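Local coordinates for tylactone synthase starter module and modules 1 & 2 (Streptomyces fradiae, PDB 2Z5L), which probably uses NADPH to reduce the beta-keto group of a growing polyketide, as the first ketoreductase of the tylosin polyketide synthase, at residues W27-T32 and G394-A399; G272-R277 and M455-A460; R278-G283 and H310-V315; G364-G369 and A409-L414; L372-T377 and E416-A421. All blocks are in the same frame, centred on the assembly; numbering follows the deposited sequence.

How the contacts relate
The five contacts form one series of neighbours, in the order 5, 4, 1, 2, 3. Contacts 4 and 5 lie on one helix pair, 356-376 with 402-419. Their centres are about 11 Å apart, and L414 CD1 packs 3.7 Å from H374 CG. Contact 1 touches contact 4 through T395 and D412. It reaches contact 2 where W27 CE3 packs 3.7 Å from M455 SD. Contacts 2 and 3 share helix 270-281, and R278 NH1 makes a long, weak ion pair with D458 OD1 at 3.6 Å. Contact 3 lies about 32 Å from contact 1, between centres. Y404 and N408, a YxxxN pattern consistent with the active site, lie near K366 of contact 4.

Contact 1: residues W27-T32 and G394-A399; sequences WRYRVT and GTWGNA
Y29 and W396 form the aromatic part of this buried contact. They make a T-shaped pair in which the edge of the indole six-membered ring points at one face of the phenol ring. The ring centres are 5.6 Å apart and the planes stand at 85°. The touching atom of W396 is CZ2, 4.1 Å from Y29 CG, so it sits near the rim of the phenol face and not over its middle. W396 also meets the rings of F498 and W482. The hydroxyl of Y29 is hydrogen-bonded to W482 NE1, which ties both aromatic partners to the same tryptophan.

The aliphatic part is one methyl pair. V31 CG2 lies 3.4 Å from T395 CG2, tighter than usual for two carbons. The T395 methyl is placed there because it stands anti to the backbone N, with OG1 beside that N (chi1 -51°).

Polar support comes from outside: T395 O accepts from R243 NH2 on strand 239-247. Strand 28-35 lies between strands 239-247 and 474-477. The loop of W396 follows strand 386-391 of the Rossmann-type core. The contact thus sits at the junction of the two Rossmann-like halves, an arrangement typical of modular polyketide synthase ketoreductases.

Contact 2: residues G272-R277 and M455-A460; sequences GRRLAR and MDPDAA
D458 OD1 is approached by two arginines. R274 NH1 makes a salt bridge to it at 2.9 Å, and R278 NH1 adds a long, weak ion pair. The other carboxylate oxygen, D458 OD2, is 3.0 Å from R274 NH1, so this one nitrogen faces both oxygens. The guanidinium and carboxylate planes are 84° apart. The groups therefore do not meet as a flat, two-pronged pair.

P457 supplies the second surface. Its CB lies over one face of the R274 guanidinium, 3.2 Å from R274 NH2 and offset toward the rim. The arginine reaches this place by leaving the helix with CG anti to the backbone N (chi1 164°) and then bending at both chi2 and chi3.

The contact joins two helix starts of the Rossmann-type reductase. The GxGxxG pattern G267, G269, G272 runs into the start of helix 270-281, consistent with the glycine-rich turn that binds the dinucleotide in this family. Helix 457-470 opens with D456 as its N-cap, where D456 OD1 accepts from A459 N at 2.7 Å. P457 and D458 begin the first turn after that cap. The carboxylate of D458 near this helix start would probably be stabilised by the helix dipole as well as by R274.

Contact 3: residues R278-G283 and H310-V315; sequences RLAAEG and HGCEVV
A280 and A281 carry the end of helix 270-281 against H310 and C312, which lead into strand 313-318. This is helix-to-sheet-edge packing in the Rossmann-type core, with strand 313-318 the outermost strand at this end of the chain.

The H310 ring packs against A281 at the end of helix 270-281. Its CG is anti to the carbonyl carbon (chi1 -75°), and one ring face is presented to A281. A281 CB stands over that face as a CH-pi contact, 3.7 Å from the ring centroid and 20° off the normal. H310 CB lies 3.4 Å from A280 O.

C312 turns differently, with its SG anti to the backbone N. It meets A280 through the CB atoms, C312 CB lying 3.8 Å from A280 CB. L287 on strand 286-291 touches both side chains. G311, with positive phi, is where the chain leaves the helical conformation before the strand.

On the helix, R278 folds at chi2 and chi3 and pairs with E282, while its NH2 also bridges to D462. R278 NE donates to E282 OE1 at 3.0 Å, with the oxygen 7° out of the guanidinium plane.

Contact 4: residues G364-G369 and A409-L414; sequences GAKVCG and AALDAL
K366 and L411 meet without any ring, carboxylate or guanidinium between them. The one flat group that takes part is the backbone carbonyl of K366, whose oxygen lies 3.7 Å from L411 CD2. That same oxygen accepts a hydrogen bond from H341 NE2, so the leucine methyl lies beside a polar atom that already has a partner.

The rest is aliphatic. The two side chains cross at about a right angle. L411 CD1 touches K366 CG at 3.5 Å and comes 3.7 Å from K366 NZ, so one methyl fits into the curve of the lysine chain. That curve comes from the torsions. CG leaves anti to the backbone N, and the chain then folds at chi3 and chi4 (-84° and -80°). This brings NZ back over the leucine and close to N408, whose OD1 it binds. A second, looser pair is V367 CG1 with A410 CB, at 4.3 Å. V367 also touches A407, one turn before A410 on helix 402-419.

The two segments are the middles of helices 356-376 and 402-419, which pack side by side in the Rossmann-type core. The nearest CA atoms are those of V367 and L411, 6.4 Å apart. K366 also touches Y404, and Y404 and N408 form a YxxxN pattern of the kind found at ketoreductase active sites.

The chemistry implies a division of labour. The leucine packs against the lysine chain, while the hydrogen bond to N408 OD1 engages and positions the amine.

Contact 5: residues L372-T377 and E416-A421; sequences LLHQLT and ERRRAA
H374 and R418 meet near the C-terminal ends of helices 356-376 and 402-419, two neighbouring helices of the Rossmann-type fold of the reductase.

Along the first helix, L373 faces inward. It packs on F386, V339 and H341, joining the helix to strands 386-391 and 338-341. R418 makes a cation-pi contact with the same F386, so that ring serves both segments.

H374 follows and makes the main contact. Its ring swings across the gap because CG is anti to the backbone N. R418 NH1 donates to H374 ND1 at 2.8 Å, with an N-H...acceptor angle of 150°. The acceptor lies in the guanidinium plane, but the donor is tilted 24° from the ring plane. The two planes stand 86° apart. R418 CG sits beside the ND1-CE1 edge, on the opposite side of the ring plane from NH1, 3.3 Å from H374 ND1 and 3.5 Å from H374 CE1. The arginine chain bends at chi3, which turns the guanidinium back toward H374. Since ND1 accepts, H374 is probably neutral with its hydrogen on NE2. R418 NE binds P424 O, and this second bond helps hold the buried guanidinium in its orientation.

T377 comes last, just after the helix. It also packs on F386, and its hydroxyl lies 4.2 Å from R418 NH1, measured from OG1. That hydroxyl turns back to the helix end: T377 OG1 donates to L373 O at 2.9 Å.

Contact 1: residues W27-T32 and G394-A399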
# COMPACT_ATOMS: atom_id res chain seq x y z
N TRP A 27 -19.37 -2.93 2.53
CA TRP A 27 -18.11 -3.09 1.82
C TRP A 27 -17.02 -2.24 2.44
O TRP A 27 -15.88 -2.29 2.01
CB TRP A 27 -18.26 -2.68 0.35
CG TRP A 27 -19.23 -3.50 -0.45
CD1 TRP A 27 -19.80 -4.69 -0.07
CD2 TRP A 27 -19.72 -3.22 -1.77
NE1 TRP A 27 -20.61 -5.16 -1.08
CE2 TRP A 27 -20.58 -4.28 -2.13
CE3 TRP A 27 -19.52 -2.17 -2.68
CZ2 TRP A 27 -21.23 -4.33 -3.37
CZ3 TRP A 27 -20.17 -2.22 -3.92
CH2 TRP A 27 -21.02 -3.30 -4.24
N ARG A 28 -17.38 -1.48 3.47
CA ARG A 28 -16.42 -0.60 4.12
C ARG A 28 -15.62 -1.24 5.25
O ARG A 28 -16.18 -1.71 6.24
CB ARG A 28 -17.15 0.63 4.66
CG ARG A 28 -17.78 1.53 3.60
CD ARG A 28 -18.67 2.55 4.25
NE ARG A 28 -17.97 3.25 5.32
CZ ARG A 28 -17.08 4.21 5.13
NH1 ARG A 28 -16.78 4.59 3.89
NH2 ARG A 28 -16.47 4.77 6.17
N TYR A 29 -14.30 -1.24 5.10
CA TYR A 29 -13.41 -1.79 6.12
C TYR A 29 -12.28 -0.81 6.40
O TYR A 29 -12.05 0.13 5.64
CB TYR A 29 -12.82 -3.12 5.66
CG TYR A 29 -13.84 -4.15 5.24
CD1 TYR A 29 -14.45 -4.09 3.99
CD2 TYR A 29 -14.18 -5.21 6.09
CE1 TYR A 29 -15.36 -5.07 3.59
CE2 TYR A 29 -15.09 -6.19 5.70
CZ TYR A 29 -15.67 -6.12 4.45
OH TYR A 29 -16.54 -7.10 4.02
N ARG A 30 -11.57 -1.04 7.49
CA ARG A 30 -10.48 -0.16 7.86
C ARG A 30 -9.42 -0.90 8.65
O ARG A 30 -9.61 -2.05 9.06
CB ARG A 30 -11.00 1.03 8.66
CG ARG A 30 -11.43 0.72 10.10
CD ARG A 30 -11.97 1.96 10.81
NE ARG A 30 -11.38 3.20 10.29
CZ ARG A 30 -11.96 3.98 9.38
NH1 ARG A 30 -13.15 3.66 8.89
NH2 ARG A 30 -11.36 5.09 8.95
N VAL A 31 -8.29 -0.25 8.88
CA VAL A 31 -7.21 -0.87 9.62
C VAL A 31 -7.09 -0.29 11.02
O VAL A 31 -6.92 0.91 11.21
CB VAL A 31 -5.86 -0.70 8.90
CG1 VAL A 31 -4.74 -1.29 9.75
CG2 VAL A 31 -5.91 -1.40 7.55
N THR A 32 -7.21 -1.17 12.01
CA THR A 32 -7.11 -0.79 13.41
C THR A 32 -5.95 -1.54 14.05
O THR A 32 -5.36 -2.44 13.44
CB THR A 32 -8.41 -1.13 14.18
OG1 THR A 32 -8.75 -2.50 13.96
CG2 THR A 32 -9.55 -0.23 13.72
N GLY A 394 -2.66 -3.15 -1.40
CA GLY A 394 -1.72 -2.46 -0.54
C GLY A 394 -2.19 -2.35 0.90
O GLY A 394 -1.51 -1.72 1.71
N THR A 395 -3.33 -2.95 1.23
CA THR A 395 -3.84 -2.90 2.61
C THR A 395 -4.01 -4.30 3.19
O THR A 395 -3.79 -4.50 4.38
CB THR A 395 -5.21 -2.17 2.71
OG1 THR A 395 -5.13 -0.90 2.05
CG2 THR A 395 -5.57 -1.94 4.18
N TRP A 396 -4.44 -5.26 2.37
CA TRP A 396 -4.60 -6.63 2.85
C TRP A 396 -3.48 -7.49 2.32
O TRP A 396 -2.95 -8.35 3.03
CB TRP A 396 -5.93 -7.23 2.40
CG TRP A 396 -7.13 -6.61 3.02
CD1 TRP A 396 -7.15 -5.64 3.98
CD2 TRP A 396 -8.50 -6.89 2.70
NE1 TRP A 396 -8.44 -5.29 4.28
CE2 TRP A 396 -9.29 -6.05 3.51
CE3 TRP A 396 -9.12 -7.76 1.81
CZ2 TRP A 396 -10.69 -6.06 3.46
CZ3 TRP A 396 -10.51 -7.78 1.76
CH2 TRP A 396 -11.28 -6.93 2.58
N GLY A 397 -3.11 -7.28 1.07
CA GLY A 397 -2.05 -8.08 0.48
C GLY A 397 -2.62 -8.97 -0.60
O GLY A 397 -3.80 -9.33 -0.56
N ASN A 398 -1.79 -9.33 -1.57
CA ASN A 398 -2.20 -10.18 -2.68
C ASN A 398 -0.99 -10.59 -3.53
O ASN A 398 -0.25 -9.74 -4.03
CB ASN A 398 -3.21 -9.44 -3.56
CG ASN A 398 -3.72 -10.29 -4.70
OD1 ASN A 398 -4.24 -11.39 -4.48
ND2 ASN A 398 -3.58 -9.79 -5.92
N ALA A 399 -0.81 -11.89 -3.70
CA ALA A 399 0.31 -12.43 -4.45
C ALA A 399 0.47 -11.91 -5.88
O ALA A 399 -0.52 -11.58 -6.55
CB ALA A 399 0.22 -13.97 -4.48

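Contact 2: residues G272-R277 and M455-A460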
# COMPACT_ATOMS: atom_id res chain seq x y z
N GLY A 272 -11.61 6.57 -14.68
CA GLY A 272 -11.60 7.97 -15.07
C GLY A 272 -12.83 8.45 -15.83
O GLY A 272 -13.53 9.37 -15.38
N ARG A 273 -13.14 7.81 -16.96
CA ARG A 273 -14.30 8.19 -17.75
C ARG A 273 -15.58 8.18 -16.92
O ARG A 273 -16.33 9.16 -16.91
CB ARG A 273 -14.43 7.28 -18.97
CG ARG A 273 -13.21 7.36 -19.91
CD ARG A 273 -13.42 6.62 -21.24
NE ARG A 273 -12.15 6.43 -21.93
CZ ARG A 273 -11.87 6.88 -23.14
NH1 ARG A 273 -12.77 7.57 -23.85
NH2 ARG A 273 -10.67 6.64 -23.66
N ARG A 274 -15.80 7.09 -16.20
CA ARG A 274 -16.97 6.92 -15.35
C ARG A 274 -17.09 8.01 -14.29
O ARG A 274 -18.17 8.52 -14.01
CB ARG A 274 -16.88 5.56 -14.65
CG ARG A 274 -17.80 5.42 -13.46
CD ARG A 274 -19.16 5.03 -13.91
NE ARG A 274 -19.10 3.74 -14.60
CZ ARG A 274 -20.17 3.04 -14.95
NH1 ARG A 274 -21.38 3.51 -14.66
NH2 ARG A 274 -20.03 1.87 -15.56
N LEU A 275 -15.96 8.31 -13.66
CA LEU A 275 -15.91 9.33 -12.62
C LEU A 275 -16.31 10.65 -13.25
O LEU A 275 -17.15 11.37 -12.73
CB LEU A 275 -14.49 9.43 -12.08
CG LEU A 275 -14.32 9.75 -10.60
CD1 LEU A 275 -12.88 10.23 -10.36
CD2 LEU A 275 -15.29 10.79 -10.14
N ALA A 276 -15.71 10.95 -14.40
CA ALA A 276 -16.00 12.19 -15.09
C ALA A 276 -17.49 12.36 -15.42
O ALA A 276 -18.09 13.37 -15.07
CB ALA A 276 -15.15 12.30 -16.34
N ARG A 277 -18.09 11.38 -16.09
CA ARG A 277 -19.51 11.48 -16.43
C ARG A 277 -20.38 11.72 -15.20
O ARG A 277 -21.36 12.47 -15.27
CB ARG A 277 -19.98 10.22 -17.15
CG ARG A 277 -19.41 10.02 -18.54
CD ARG A 277 -19.89 8.70 -19.16
NE ARG A 277 -19.33 8.42 -20.47
CZ ARG A 277 -19.79 8.92 -21.61
NH1 ARG A 277 -20.83 9.74 -21.62
NH2 ARG A 277 -19.21 8.59 -22.76
N MET A 455 -17.21 -5.09 -7.87
CA MET A 455 -18.18 -4.11 -7.42
C MET A 455 -18.80 -3.38 -8.60
O MET A 455 -18.13 -3.14 -9.60
CB MET A 455 -17.50 -3.09 -6.51
CG MET A 455 -16.90 -3.68 -5.26
SD MET A 455 -16.19 -2.36 -4.28
CE MET A 455 -14.53 -2.40 -4.87
N ASP A 456 -20.08 -3.02 -8.50
CA ASP A 456 -20.73 -2.31 -9.59
C ASP A 456 -20.13 -0.91 -9.70
O ASP A 456 -20.08 -0.17 -8.72
CB ASP A 456 -22.26 -2.23 -9.37
CG ASP A 456 -22.94 -1.22 -10.30
OD1 ASP A 456 -23.22 -0.09 -9.84
OD2 ASP A 456 -23.18 -1.54 -11.49
N PRO A 457 -19.67 -0.54 -10.90
CA PRO A 457 -19.05 0.77 -11.15
C PRO A 457 -19.76 1.91 -10.43
O PRO A 457 -19.14 2.64 -9.66
CB PRO A 457 -19.12 0.89 -12.67
CG PRO A 457 -18.92 -0.52 -13.10
CD PRO A 457 -19.83 -1.29 -12.15
N ASP A 458 -21.06 2.05 -10.68
CA ASP A 458 -21.88 3.09 -10.08
C ASP A 458 -21.97 2.97 -8.57
O ASP A 458 -21.84 3.97 -7.85
CB ASP A 458 -23.27 3.07 -10.70
CG ASP A 458 -23.27 3.52 -12.16
OD1 ASP A 458 -22.77 4.66 -12.43
OD2 ASP A 458 -23.75 2.75 -13.03
N ALA A 459 -22.18 1.75 -8.10
CA ALA A 459 -22.26 1.51 -6.67
C ALA A 459 -20.91 1.94 -6.09
O ALA A 459 -20.86 2.64 -5.06
CB ALA A 459 -22.51 0.04 -6.41
N ALA A 460 -19.83 1.54 -6.75
CA ALA A 460 -18.48 1.88 -6.29
C ALA A 460 -18.34 3.40 -6.18
O ALA A 460 -17.78 3.91 -5.20
CB ALA A 460 -17.44 1.30 -7.26

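Contact 3: residues R278-G283 and H310-V315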
# COMPACT_ATOMS: atom_id res chain seq x y z
N ARG A 278 -20.04 11.09 -14.09
CA ARG A 278 -20.81 11.25 -12.86
C ARG A 278 -20.66 12.63 -12.23
O ARG A 278 -21.63 13.22 -11.76
CB ARG A 278 -20.41 10.17 -11.85
CG ARG A 278 -21.07 8.82 -12.13
CD ARG A 278 -22.56 8.86 -11.77
NE ARG A 278 -22.82 9.10 -10.35
CZ ARG A 278 -22.73 8.18 -9.39
NH1 ARG A 278 -22.39 6.93 -9.67
NH2 ARG A 278 -23.03 8.51 -8.13
N LEU A 279 -19.42 13.14 -12.22
CA LEU A 279 -19.14 14.45 -11.66
C LEU A 279 -19.78 15.54 -12.49
O LEU A 279 -20.51 16.40 -11.98
CB LEU A 279 -17.63 14.64 -11.56
CG LEU A 279 -17.02 13.63 -10.58
CD1 LEU A 279 -15.56 13.95 -10.30
CD2 LEU A 279 -17.85 13.64 -9.28
N ALA A 280 -19.50 15.51 -13.79
CA ALA A 280 -20.03 16.49 -14.74
C ALA A 280 -21.55 16.52 -14.69
O ALA A 280 -22.17 17.59 -14.80
CB ALA A 280 -19.60 16.13 -16.14
N ALA A 281 -22.15 15.34 -14.51
CA ALA A 281 -23.59 15.23 -14.44
C ALA A 281 -24.15 15.66 -13.10
O ALA A 281 -25.35 15.87 -12.97
CB ALA A 281 -24.02 13.80 -14.76
N GLU A 282 -23.29 15.84 -12.10
CA GLU A 282 -23.80 16.23 -10.80
C GLU A 282 -23.38 17.58 -10.26
O GLU A 282 -23.35 17.78 -9.05
CB GLU A 282 -23.47 15.17 -9.75
CG GLU A 282 -24.04 13.80 -10.05
CD GLU A 282 -23.75 12.81 -8.94
OE1 GLU A 282 -24.02 11.60 -9.14
OE2 GLU A 282 -23.26 13.24 -7.87
N GLY A 283 -23.04 18.51 -11.14
CA GLY A 283 -22.67 19.82 -10.65
C GLY A 283 -21.26 20.31 -10.89
O GLY A 283 -20.90 21.40 -10.45
N HIS A 310 -23.49 18.18 -20.32
CA HIS A 310 -24.05 18.22 -18.97
C HIS A 310 -23.98 19.64 -18.45
O HIS A 310 -24.49 19.93 -17.37
CB HIS A 310 -23.26 17.30 -18.03
CG HIS A 310 -23.56 15.85 -18.22
ND1 HIS A 310 -24.80 15.30 -17.94
CD2 HIS A 310 -22.81 14.84 -18.72
CE1 HIS A 310 -24.79 14.02 -18.25
NE2 HIS A 310 -23.59 13.72 -18.73
N GLY A 311 -23.35 20.52 -19.23
CA GLY A 311 -23.21 21.92 -18.86
C GLY A 311 -21.81 22.21 -18.38
O GLY A 311 -21.36 23.35 -18.36
N CYS A 312 -21.10 21.14 -18.01
CA CYS A 312 -19.74 21.23 -17.50
C CYS A 312 -18.70 21.59 -18.57
O CYS A 312 -18.74 21.07 -19.69
CB CYS A 312 -19.37 19.89 -16.86
SG CYS A 312 -17.81 19.94 -16.01
N GLU A 313 -17.76 22.47 -18.23
CA GLU A 313 -16.69 22.82 -19.16
C GLU A 313 -15.54 21.81 -19.10
O GLU A 313 -15.06 21.47 -18.02
CB GLU A 313 -16.16 24.23 -18.86
CG GLU A 313 -15.34 24.83 -19.98
CD GLU A 313 -14.75 26.18 -19.61
OE1 GLU A 313 -15.53 27.14 -19.45
OE2 GLU A 313 -13.51 26.28 -19.49
N VAL A 314 -15.11 21.33 -20.27
CA VAL A 314 -14.10 20.27 -20.31
C VAL A 314 -12.82 20.50 -21.06
O VAL A 314 -12.81 20.81 -22.25
CB VAL A 314 -14.69 18.98 -20.91
CG1 VAL A 314 -13.63 17.89 -20.97
CG2 VAL A 314 -15.90 18.56 -20.13
N VAL A 315 -11.72 20.27 -20.37
CA VAL A 315 -10.41 20.43 -20.97
C VAL A 315 -9.59 19.14 -20.84
O VAL A 315 -9.59 18.50 -19.79
CB VAL A 315 -9.68 21.63 -20.29
CG1 VAL A 315 -8.47 21.17 -19.51
CG2 VAL A 315 -9.32 22.68 -21.33

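Contact 4: residues G364-G369 and A409-L414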
# COMPACT_ATOMS: atom_id res chain seq x y z
N GLY A 364 5.73 4.92 -10.74
CA GLY A 364 5.78 6.17 -11.47
C GLY A 364 4.47 6.96 -11.51
O GLY A 364 4.35 8.03 -10.90
N ALA A 365 3.49 6.42 -12.22
CA ALA A 365 2.19 7.11 -12.35
C ALA A 365 1.42 7.21 -11.04
O ALA A 365 0.80 8.24 -10.73
CB ALA A 365 1.33 6.41 -13.39
N LYS A 366 1.47 6.14 -10.27
CA LYS A 366 0.75 6.09 -9.00
C LYS A 366 1.40 6.96 -7.92
O LYS A 366 0.90 8.04 -7.58
CB LYS A 366 0.64 4.64 -8.55
CG LYS A 366 -0.31 4.39 -7.40
CD LYS A 366 -0.89 3.00 -7.55
CE LYS A 366 -2.08 3.01 -8.50
NZ LYS A 366 -3.29 3.47 -7.81
N VAL A 367 2.54 6.51 -7.40
CA VAL A 367 3.21 7.25 -6.34
C VAL A 367 3.68 8.65 -6.74
O VAL A 367 3.30 9.64 -6.12
CB VAL A 367 4.42 6.48 -5.80
CG1 VAL A 367 4.94 7.16 -4.56
CG2 VAL A 367 4.02 5.06 -5.50
N CYS A 368 4.53 8.72 -7.76
CA CYS A 368 5.05 10.00 -8.23
C CYS A 368 3.92 10.99 -8.55
O CYS A 368 4.00 12.18 -8.23
CB CYS A 368 5.94 9.81 -9.46
SG CYS A 368 7.49 8.89 -9.12
N GLY A 369 2.86 10.50 -9.19
CA GLY A 369 1.74 11.35 -9.54
C GLY A 369 1.08 12.04 -8.35
O GLY A 369 0.90 13.26 -8.34
N ALA A 409 0.20 1.24 -0.95
CA ALA A 409 0.44 1.49 0.47
C ALA A 409 0.92 2.95 0.63
O ALA A 409 0.52 3.63 1.57
CB ALA A 409 1.50 0.51 1.00
N ALA A 410 1.76 3.43 -0.29
CA ALA A 410 2.26 4.81 -0.22
C ALA A 410 1.20 5.89 -0.43
O ALA A 410 1.32 7.01 0.11
CB ALA A 410 3.40 5.03 -1.21
N LEU A 411 0.19 5.61 -1.25
CA LEU A 411 -0.86 6.58 -1.47
C LEU A 411 -1.58 6.80 -0.15
O LEU A 411 -1.91 7.93 0.21
CB LEU A 411 -1.86 6.08 -2.53
CG LEU A 411 -1.40 6.08 -3.99
CD1 LEU A 411 -2.50 5.54 -4.89
CD2 LEU A 411 -1.03 7.51 -4.41
N ASP A 412 -1.83 5.71 0.58
CA ASP A 412 -2.51 5.78 1.86
C ASP A 412 -1.75 6.61 2.90
O ASP A 412 -2.34 7.47 3.57
CB ASP A 412 -2.77 4.36 2.42
CG ASP A 412 -3.51 3.47 1.42
OD1 ASP A 412 -4.18 3.99 0.51
OD2 ASP A 412 -3.45 2.23 1.57
N ALA A 413 -0.44 6.39 3.02
CA ALA A 413 0.37 7.13 3.98
C ALA A 413 0.32 8.63 3.69
O ALA A 413 0.29 9.45 4.61
CB ALA A 413 1.81 6.63 3.95
N LEU A 414 0.35 8.97 2.40
CA LEU A 414 0.29 10.35 1.96
C LEU A 414 -1.02 10.97 2.43
O LEU A 414 -1.05 12.13 2.84
CB LEU A 414 0.40 10.44 0.44
CG LEU A 414 0.19 11.83 -0.18
CD1 LEU A 414 1.33 12.76 0.19
CD2 LEU A 414 0.11 11.69 -1.71

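Contact 5: residues L372-T377 and E416-A421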
# COMPACT_ATOMS: atom_id res chain seq x y z
N LEU A 372 3.37 14.59 -6.56
CA LEU A 372 3.49 15.86 -7.27
C LEU A 372 2.23 16.71 -7.10
O LEU A 372 2.31 17.93 -6.98
CB LEU A 372 3.74 15.63 -8.76
CG LEU A 372 5.17 15.30 -9.14
CD1 LEU A 372 5.25 14.91 -10.59
CD2 LEU A 372 6.07 16.52 -8.86
N LEU A 373 1.07 16.06 -7.10
CA LEU A 373 -0.18 16.78 -6.92
C LEU A 373 -0.22 17.34 -5.51
O LEU A 373 -0.78 18.41 -5.26
CB LEU A 373 -1.38 15.85 -7.13
CG LEU A 373 -1.59 15.29 -8.53
CD1 LEU A 373 -2.64 14.18 -8.46
CD2 LEU A 373 -2.03 16.38 -9.49
N HIS A 374 0.39 16.61 -4.59
CA HIS A 374 0.47 17.01 -3.19
C HIS A 374 1.27 18.31 -3.05
O HIS A 374 0.88 19.20 -2.30
CB HIS A 374 1.13 15.89 -2.37
CG HIS A 374 1.55 16.30 -1.00
ND1 HIS A 374 0.65 16.57 0.01
CD2 HIS A 374 2.78 16.46 -0.45
CE1 HIS A 374 1.30 16.87 1.12
NE2 HIS A 374 2.60 16.81 0.87
N GLN A 375 2.36 18.42 -3.79
CA GLN A 375 3.24 19.59 -3.74
C GLN A 375 2.80 20.78 -4.59
O GLN A 375 3.01 21.94 -4.21
CB GLN A 375 4.65 19.18 -4.13
CG GLN A 375 5.16 17.97 -3.36
CD GLN A 375 6.35 17.29 -4.02
OE1 GLN A 375 6.51 17.34 -5.24
NE2 GLN A 375 7.18 16.64 -3.21
N LEU A 376 2.21 20.51 -5.75
CA LEU A 376 1.76 21.56 -6.64
C LEU A 376 0.48 22.23 -6.12
O LEU A 376 0.09 23.28 -6.61
CB LEU A 376 1.55 21.00 -8.05
CG LEU A 376 2.80 20.52 -8.78
CD1 LEU A 376 2.40 19.83 -10.10
CD2 LEU A 376 3.72 21.68 -9.06
N THR A 377 -0.16 21.62 -5.12
CA THR A 377 -1.38 22.19 -4.54
C THR A 377 -1.18 22.60 -3.08
O THR A 377 -2.08 22.44 -2.24
CB THR A 377 -2.59 21.21 -4.58
OG1 THR A 377 -2.38 20.14 -3.65
CG2 THR A 377 -2.79 20.65 -5.98
N GLU A 416 -2.80 10.07 5.09
CA GLU A 416 -2.64 10.26 6.53
C GLU A 416 -1.78 11.47 6.84
O GLU A 416 -2.17 12.32 7.64
CB GLU A 416 -2.01 9.01 7.19
CG GLU A 416 -2.80 7.73 6.97
CD GLU A 416 -2.41 6.62 7.94
OE1 GLU A 416 -2.70 6.74 9.15
OE2 GLU A 416 -1.82 5.61 7.50
N ARG A 417 -0.61 11.55 6.21
CA ARG A 417 0.25 12.68 6.47
C ARG A 417 -0.39 14.01 6.10
O ARG A 417 -0.18 15.02 6.77
CB ARG A 417 1.58 12.52 5.73
CG ARG A 417 2.43 11.37 6.24
CD ARG A 417 3.86 11.51 5.77
NE ARG A 417 3.95 11.63 4.31
CZ ARG A 417 3.82 10.61 3.46
NH1 ARG A 417 3.59 9.39 3.92
NH2 ARG A 417 3.94 10.81 2.16
N ARG A 418 -1.19 14.01 5.03
CA ARG A 418 -1.85 15.24 4.58
C ARG A 418 -2.88 15.76 5.57
O ARG A 418 -2.83 16.92 5.98
CB ARG A 418 -2.55 15.03 3.23
CG ARG A 418 -1.66 15.23 2.02
CD ARG A 418 -2.46 15.06 0.74
NE ARG A 418 -3.45 16.13 0.55
CZ ARG A 418 -3.18 17.34 0.07
NH1 ARG A 418 -1.94 17.66 -0.27
NH2 ARG A 418 -4.15 18.24 -0.07
N ARG A 419 -3.81 14.90 5.95
CA ARG A 419 -4.86 15.27 6.87
C ARG A 419 -4.28 15.75 8.19
O ARG A 419 -4.58 16.86 8.63
CB ARG A 419 -5.80 14.09 7.08
CG ARG A 419 -6.63 13.77 5.85
CD ARG A 419 -7.76 14.77 5.67
NE ARG A 419 -8.83 14.52 6.64
CZ ARG A 419 -9.78 13.60 6.48
NH1 ARG A 419 -9.82 12.87 5.38
NH2 ARG A 419 -10.67 13.40 7.45
N ALA A 420 -3.44 14.94 8.82
CA ALA A 420 -2.83 15.31 10.09
C ALA A 420 -2.05 16.61 9.98
O ALA A 420 -1.62 17.18 10.98
CB ALA A 420 -1.93 14.18 10.58
N ALA A 421 -1.89 17.09 8.75
CA ALA A 421 -1.17 18.34 8.50
C ALA A 421 -2.13 19.47 8.15
O ALA A 421 -1.71 20.57 7.79
CB ALA A 421 -0.17 18.14 7.37